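Local coordinates for protein subtilase cytotoxin subunit A (Escherichia coli, PDB 2IY9) that cleaves the host endoplasmic reticulum chaperone BiP in its interdomain hinge, as the serine protease subunit of an AB5 toxin, at residues Gly59-Ser62 with Asp63-Phe66; Tyr87-Gly90 with Thr91-Ser95. All blocks are in the same frame, centred on the assembly; numbering follows the deposited sequence.

Contact 1 (Gly59-Ser62 with Asp63-Phe66)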
loop_
_atom_site.group_PDB
_atom_site.type_symbol
_atom_site.label_atom_id
_atom_site.label_comp_id
_atom_site.label_asym_id
_atom_site.label_seq_id
_atom_site.Cartn_x
_atom_site.Cartn_y
_atom_site.Cartn_z
ATOM N N GLY A 59 -4.590 2.957 -20.751
ATOM C CA GLY A 59 -5.349 1.720 -20.582
ATOM C C GLY A 59 -6.425 1.856 -19.523
ATOM O O GLY A 59 -7.161 2.860 -19.501
ATOM N N GLY A 60 -6.504 0.866 -18.631
ATOM C CA GLY A 60 -7.448 0.872 -17.502
ATOM C C GLY A 60 -7.330 2.016 -16.506
ATOM O O GLY A 60 -8.227 2.218 -15.681
ATOM N N LEU A 61 -6.229 2.753 -16.587
ATOM C CA LEU A 61 -5.991 3.939 -15.755
ATOM C C LEU A 61 -6.287 5.256 -16.488
ATOM O O LEU A 61 -6.007 6.346 -15.976
ATOM C CB LEU A 61 -4.541 3.935 -15.273
ATOM C CG LEU A 61 -4.206 2.866 -14.238
ATOM C CD1 LEU A 61 -2.707 2.877 -13.961
ATOM C CD2 LEU A 61 -5.019 3.076 -12.951
ATOM N N SER A 62 -6.871 5.139 -17.675
ATOM C CA SER A 62 -7.114 6.281 -18.553
ATOM C C SER A 62 -7.937 7.390 -17.929
ATOM O O SER A 62 -7.734 8.564 -18.248
ATOM C CB SER A 62 -7.775 5.818 -19.852
ATOM O OG SER A 62 -6.799 5.258 -20.707
ATOM N N ASP A 63 -8.871 7.010 -17.065
ATOM C CA ASP A 63 -9.765 7.950 -16.389
ATOM C C ASP A 63 -9.501 8.051 -14.874
ATOM O O ASP A 63 -10.380 8.477 -14.125
ATOM C CB ASP A 63 -11.219 7.522 -16.622
ATOM C CG ASP A 63 -11.570 7.424 -18.094
ATOM O OD1 ASP A 63 -11.126 8.298 -18.865
ATOM O OD2 ASP A 63 -12.270 6.463 -18.478
ATOM N N SER A 64 -8.303 7.666 -14.436
ATOM C CA SER A 64 -7.994 7.524 -13.013
ATOM C C SER A 64 -7.266 8.714 -12.385
ATOM O O SER A 64 -7.122 8.779 -11.162
ATOM C CB SER A 64 -7.167 6.252 -12.774
ATOM O OG SER A 64 -7.891 5.089 -13.134
ATOM N N GLU A 65 -6.793 9.647 -13.203
ATOM C CA GLU A 65 -5.963 10.716 -12.663
ATOM C C GLU A 65 -6.731 11.749 -11.844
ATOM O O GLU A 65 -7.683 12.359 -12.331
ATOM C CB GLU A 65 -5.127 11.403 -13.752
ATOM C CG GLU A 65 -4.203 12.504 -13.190
ATOM C CD GLU A 65 -3.358 13.194 -14.253
ATOM O OE1 GLU A 65 -3.201 12.635 -15.353
ATOM O OE2 GLU A 65 -2.851 14.305 -13.985
ATOM N N PHE A 66 -6.276 11.953 -10.612
ATOM C CA PHE A 66 -6.708 13.086 -9.789
ATOM C C PHE A 66 -5.661 14.206 -9.855
ATOM O O PHE A 66 -5.987 15.372 -10.074
ATOM C CB PHE A 66 -6.913 12.642 -8.339
ATOM C CG PHE A 66 -7.235 13.772 -7.383
ATOM C CD1 PHE A 66 -8.519 14.317 -7.331
ATOM C CD2 PHE A 66 -6.262 14.273 -6.520
ATOM C CE1 PHE A 66 -8.821 15.344 -6.445
ATOM C CE2 PHE A 66 -6.571 15.307 -5.604
ATOM C CZ PHE A 66 -7.839 15.842 -5.584
HETATM O O HOH W 1 -9.374 4.655 -15.640
HETATM O O HOH W 2 -6.982 9.987 -16.095
#
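Leu61 and Ser64 meet across a type I beta turn, with the leucine methyl CD2 lying against the serine hydroxyl: CD2 to OG is 3.5 Å. Ser64 directs its CB back at Leu61, and with OG beside its own backbone N and anti to its carbonyl carbon (chi1 -63°) the hydroxyl comes close to Leu61 CA as well as to CD2. The turn is closed by Ser64 N, which donates to Leu61 O at 3.1 Å. Two residues earlier another turn encloses the 3-10 residues Gly60 and Leu61: Gly59 O accepts from both Ser62 N and Ser62 OG, the hydroxyl at 2.7 Å in the carbonyl plane and on a lone pair. Gly59 has a positive phi of 55°, a conformation glycine adopts without strain. Water then joins the two segments. One molecule donates to Gly60 O, accepts from Asp63 N and is hydrogen-bonded to Ser64 OG, 2.9 Å away; a second spans Ser62 O and Glu65 N. Asp63, an exposed residue, touches Arg100, while Glu65 OE2 forms a salt bridge with Lys68. Small residues with hydroxyl groups suit a tight corner where peptide groups need local partners, and leucine suits the inner side, resting on Thr91 and Ala94 of helix 84-98. The chemistry implies a turn held by backbone, hydroxyl and water bonds together, with Leu61 packing on helix 84-98 and the backbone of Ser64 bonded to Ile112, of neighbouring strand 111-116, as the chain enters strand 65-70.

Contact 2 (Tyr87-Gly90 with Thr91-Ser95); sequences YIHG and TAMAS
Ile88, His89 and Gly90 offer their carbonyl oxygens to the backbone N of Ala92, Met93 and Ala94 in regular alpha-helical i to i+4 bonds, such as Met93 N to His89 O at 3.1 Å. On one flank of this helix His89 and Met93 meet. The imidazole leaves the backbone with CG anti to N (chi1 -166°), and the methionine chain, bent at both chi2 and chi3, curls over it. Met93 CE lies over one ring face, 4.3 Å from the centroid of the His89 ring and 20° off its normal, a CH-pi contact displaced toward the rim. The sulfur stands more obliquely, with SD 4.6 Å from that ring's centroid. A flexible, polarisable side chain suits this place because it can follow an aromatic face closely. His89, Gly90 and Thr91 form the His-Gly-Thr sequence found around the catalytic histidine of subtilases. Gly90 N binds Ser53 OG, a water bridges Tyr87 O and Thr91 N, and Thr91 OG1 is hydrogen-bonded to Ala56 N. Buried Ser95 folds its hydroxyl back to Ala92 O at 2.7 Å and also bonds Leu259 N. His89 belongs to the charge relay inferred for this subtilase, with Asp52 and Ser272, and its NE2 is hydrogen-bonded to Ser150 O; Met93 probably helps to hold the ring in place. Around the helix, Asp52 at the end of strand 47-52 touches both His89 and Met93, Ser272 and Ala276 of helix 271-288 pack on the methionine flank, and Phe258 of strand 256-259 rests on Ile88, Ala92 and Ser95.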
loop_
_atom_site.group_PDB
_atom_site.type_symbol
_atom_site.label_atom_id
_atom_site.label_comp_id
_atom_site.label_asym_id
_atom_site.label_seq_id
_atom_site.Cartn_x
_atom_site.Cartn_y
_atom_site.Cartn_z
ATOM N N TYR A 87 10.515 2.199 -14.665
ATOM C CA TYR A 87 9.622 2.721 -15.703
ATOM C C TYR A 87 8.195 2.264 -15.447
ATOM O O TYR A 87 7.253 3.029 -15.637
ATOM C CB TYR A 87 10.070 2.286 -17.112
ATOM C CG TYR A 87 9.208 2.848 -18.234
ATOM C CD1 TYR A 87 8.888 4.205 -18.281
ATOM C CD2 TYR A 87 8.717 2.020 -19.249
ATOM C CE1 TYR A 87 8.098 4.718 -19.294
ATOM C CE2 TYR A 87 7.919 2.530 -20.278
ATOM C CZ TYR A 87 7.621 3.880 -20.288
ATOM O OH TYR A 87 6.841 4.416 -21.288
ATOM N N ILE A 88 8.052 1.025 -14.985
ATOM C CA ILE A 88 6.742 0.377 -14.888
ATOM C C ILE A 88 6.091 0.420 -13.509
ATOM O O ILE A 88 4.862 0.261 -13.387
ATOM C CB ILE A 88 6.796 -1.097 -15.411
ATOM C CG1 ILE A 88 7.628 -1.994 -14.485
ATOM C CG2 ILE A 88 7.340 -1.114 -16.833
ATOM C CD1 ILE A 88 7.745 -3.479 -14.950
ATOM N N HIS A 89 6.911 0.635 -12.482
ATOM C CA HIS A 89 6.503 0.302 -11.114
ATOM C C HIS A 89 5.293 1.090 -10.610
ATOM O O HIS A 89 4.342 0.489 -10.111
ATOM C CB HIS A 89 7.680 0.436 -10.149
ATOM C CG HIS A 89 7.438 -0.197 -8.816
ATOM N ND1 HIS A 89 7.657 -1.536 -8.576
ATOM C CD2 HIS A 89 7.007 0.330 -7.645
ATOM C CE1 HIS A 89 7.368 -1.807 -7.315
ATOM N NE2 HIS A 89 6.978 -0.692 -6.727
ATOM N N GLY A 90 5.327 2.416 -10.750
ATOM C CA GLY A 90 4.205 3.267 -10.322
ATOM C C GLY A 90 2.900 2.911 -11.026
ATOM O O GLY A 90 1.842 2.793 -10.380
ATOM N N THR A 91 2.976 2.739 -12.348
ATOM C CA THR A 91 1.810 2.354 -13.169
ATOM C C THR A 91 1.249 0.995 -12.726
ATOM O O THR A 91 0.032 0.819 -12.601
ATOM C CB THR A 91 2.160 2.299 -14.689
ATOM O OG1 THR A 91 2.779 3.526 -15.088
ATOM C CG2 THR A 91 0.911 2.080 -15.538
ATOM N N ALA A 92 2.147 0.039 -12.497
ATOM C CA ALA A 92 1.770 -1.274 -11.991
ATOM C C ALA A 92 0.939 -1.162 -10.700
ATOM O O ALA A 92 -0.135 -1.752 -10.598
ATOM C CB ALA A 92 3.009 -2.126 -11.765
ATOM N N MET A 93 1.446 -0.399 -9.730
ATOM C CA MET A 93 0.789 -0.269 -8.419
ATOM C C MET A 93 -0.568 0.408 -8.532
ATOM O O MET A 93 -1.572 -0.097 -7.998
ATOM C CB MET A 93 1.690 0.472 -7.428
ATOM C CG MET A 93 3.085 -0.182 -7.228
ATOM S SD MET A 93 2.998 -1.891 -6.669
ATOM C CE MET A 93 3.533 -2.808 -8.104
ATOM N N ALA A 94 -0.592 1.527 -9.255
ATOM C CA ALA A 94 -1.815 2.251 -9.568
ATOM C C ALA A 94 -2.838 1.322 -10.203
ATOM O O ALA A 94 -4.011 1.376 -9.847
ATOM C CB ALA A 94 -1.535 3.436 -10.477
ATOM N N SER A 95 -2.392 0.454 -11.115
ATOM C CA SER A 95 -3.324 -0.454 -11.780
ATOM C C SER A 95 -3.946 -1.432 -10.786
ATOM O O SER A 95 -5.151 -1.680 -10.850
ATOM C CB SER A 95 -2.697 -1.161 -12.990
ATOM O OG SER A 95 -1.801 -2.206 -12.636
HETATM O O HOH W 3 5.221 3.565 -14.097
#

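Overall arrangement
The two contacts follow one another along the chain: contact 1 runs into strand 65-70, and contact 2 lies on helix 84-98, the next element. Their centres lie about 12 Å apart. Contact 1 is a partly buried corner near the surface, about 18 Å from the chain's centre, whereas contact 2 is buried, about 12 Å from it. Leu61 connects them directly: its CD1 packs against Thr91 O at 3.7 Å. Their chemistry follows their place, since the turn adds water and serine hydroxyls to its backbone bonds, while the helix combines regular backbone bonds with methionine packing on the histidine of the inferred charge relay. The side chains of Leu61 and His89 are about 11 Å apart, so contact 1 borders helix 84-98 at a distance from His89.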